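Local structure of MdbA (Actinomyces oris, 4Z7X) at residues N159-K162 with E163-A166. The protein is a thiol-disulfide oxidoreductase of the thioredoxin superfamily that probably forms disulfide bonds in exported proteins, including those of the sortase-dependent pilus pathway. Sequence-based numbering, arbitrary orientation.
Sequences NVPK and EVSA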
ATOM      1  N   ASN A 159      -2.094   6.306  16.013  1.00 12.95           N
ATOM      2  CA  ASN A 159      -2.996   5.747  17.019  1.00 12.26           C
ATOM      3  C   ASN A 159      -3.464   4.310  16.729  1.00 13.30           C
ATOM      4  O   ASN A 159      -4.601   3.915  17.045  1.00 13.85           O
ATOM      5  CB  ASN A 159      -4.154   6.708  17.267  1.00 13.81           C
ATOM      6  CG  ASN A 159      -3.668   8.084  17.661  1.00 15.36           C
ATOM      7  OD1 ASN A 159      -2.908   8.255  18.663  1.00 18.96           O
ATOM      8  ND2 ASN A 159      -4.043   9.058  16.875  1.00 14.28           N
ATOM      9  N   VAL A 160      -2.530   3.487  16.229  1.00 12.19           N
ATOM     10  CA  VAL A 160      -2.690   2.063  16.337  1.00 10.88           C
ATOM     11  C   VAL A 160      -2.715   1.727  17.847  1.00 11.68           C
ATOM     12  O   VAL A 160      -1.932   2.278  18.611  1.00 13.28           O
ATOM     13  CB  VAL A 160      -1.530   1.350  15.635  1.00 10.83           C
ATOM     14  CG1 VAL A 160      -1.481  -0.138  15.952  1.00 12.02           C
ATOM     15  CG2 VAL A 160      -1.545   1.574  14.134  1.00 14.61           C
ATOM     16  N   PRO A 161      -3.621   0.849  18.291  1.00 11.82           N
ATOM     17  CA  PRO A 161      -3.618   0.472  19.696  1.00 12.09           C
ATOM     18  C   PRO A 161      -2.281  -0.117  20.161  1.00 11.38           C
ATOM     19  O   PRO A 161      -1.631  -0.866  19.410  1.00 12.31           O
ATOM     20  CB  PRO A 161      -4.744  -0.558  19.783  1.00 13.11           C
ATOM     21  CG  PRO A 161      -5.676  -0.197  18.665  1.00 12.80           C
ATOM     22  CD  PRO A 161      -4.703   0.164  17.562  1.00 11.88           C
ATOM     23  N   LYS A 162      -1.868   0.205  21.393  1.00 11.24           N
ATOM     24  CA  LYS A 162      -0.600  -0.277  21.913  1.00 12.80           C
ATOM     25  C   LYS A 162      -0.529  -1.809  21.894  1.00 14.12           C
ATOM     26  O   LYS A 162       0.528  -2.368  21.622  1.00 14.96           O
ATOM     27  CB  LYS A 162      -0.373   0.209  23.355  1.00 14.56           C
ATOM     28  CG  LYS A 162      -0.057   1.667  23.530  1.00 18.78           C
ATOM     29  CD  LYS A 162       0.078   1.937  25.032  1.00 24.26           C
ATOM     30  CE  LYS A 162       0.590   3.328  25.323  1.00 35.29           C
ATOM     31  NZ  LYS A 162      -0.163   4.292  24.499  1.00 43.50           N
ATOM     32  N   GLU A 163      -1.647  -2.490  22.175  1.00 13.66           N
ATOM     33  CA  GLU A 163      -1.642  -3.953  22.192  1.00 14.27           C
ATOM     34  C   GLU A 163      -1.347  -4.532  20.813  1.00 14.65           C
ATOM     35  O   GLU A 163      -0.827  -5.629  20.682  1.00 17.53           O
ATOM     36  CB  GLU A 163      -2.899  -4.543  22.774  1.00 20.94           C
ATOM     37  CG  GLU A 163      -4.187  -4.256  22.107  1.00 29.56           C
ATOM     38  CD  GLU A 163      -5.304  -5.248  22.461  1.00 43.91           C
ATOM     39  OE1 GLU A 163      -6.344  -5.153  21.792  1.00 54.53           O
ATOM     40  OE2 GLU A 163      -5.164  -6.101  23.381  1.00 58.66           O
ATOM     41  N   VAL A 164      -1.624  -3.769  19.787  1.00 12.47           N
ATOM     42  CA  VAL A 164      -1.327  -4.184  18.420  1.00 12.04           C
ATOM     43  C   VAL A 164       0.127  -3.919  18.028  1.00 10.74           C
ATOM     44  O   VAL A 164       0.817  -4.818  17.504  1.00 12.83           O
ATOM     45  CB  VAL A 164      -2.314  -3.501  17.426  1.00 12.72           C
ATOM     46  CG1 VAL A 164      -1.974  -3.832  15.964  1.00 12.29           C
ATOM     47  CG2 VAL A 164      -3.731  -3.964  17.749  1.00 14.51           C
ATOM     48  N   SER A 165       0.599  -2.692  18.251  1.00 11.64           N
ATOM     49  CA  SER A 165       1.972  -2.378  17.887  1.00 12.75           C
ATOM     50  C   SER A 165       2.979  -3.205  18.709  1.00 12.51           C
ATOM     51  O   SER A 165       4.077  -3.474  18.236  1.00 12.36           O
ATOM     52  CB  SER A 165       2.243  -0.895  17.963  1.00 12.60           C
ATOM     53  OG  SER A 165       2.128  -0.458  19.294  1.00 14.03           O
ATOM     54  N   ALA A 166       2.574  -3.651  19.913  1.00 11.05           N
ATOM     55  CA  ALA A 166       3.412  -4.530  20.733  1.00 13.01           C
ATOM     56  C   ALA A 166       3.733  -5.846  20.067  1.00 12.99           C
ATOM     57  O   ALA A 166       4.689  -6.490  20.464  1.00 13.86           O
ATOM     58  CB  ALA A 166       2.771  -4.762  22.114  1.00 15.75           C
TER
HETATM   59  O   HOH W   1       3.536  -1.024  21.598  1.00 35.63           O
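V160 and V164 meet methyl to methyl, CG1 of V160 standing 3.7 Å from CG1 of V164, with the two side chains crossing at about a right angle. The contact spans the turn that begins at P161, the N-cap residue of the short helix 162-165. Proline at this position has no polar side chain to offer the first amides of the helix; it contributes its carbonyl, which opens the helix's hydrogen bonding. P161 O takes two amides of the first turn. S165 N donates to it at 3.1 Å, almost in line with the carbonyl and with a nearly straight N-H (165°), whereas V164 N, at 2.9 Å, comes from above the carbonyl plane through a more bent bond (136°). One residue on, K162 O accepts A166 N at 3.0 Å. Water 1 bridges the same carbonyl to the side chain of S165, donating to K162 O and lying 2.8 Å from S165 OG; chi1 at 65° sets that hydroxyl between its own N and C and turns it back to the side of K162 O, where the water joins the two. V164 holds CG1 anti to its backbone N, which leaves CG2 to approach the ring carbon CB of P161 at 4.1 Å. Upstream, N159, with positive phi, is the C-prime residue of the Schellman motif closing helix 148-157, so one helix ends and the next begins within a few residues. V160 and S165 pack back on A155 of that helix, S165 also reaching V152, while V164 rests on V114 and E118 of helix 103-118, fitting this small turn against two longer helices of the thioredoxin-family chain.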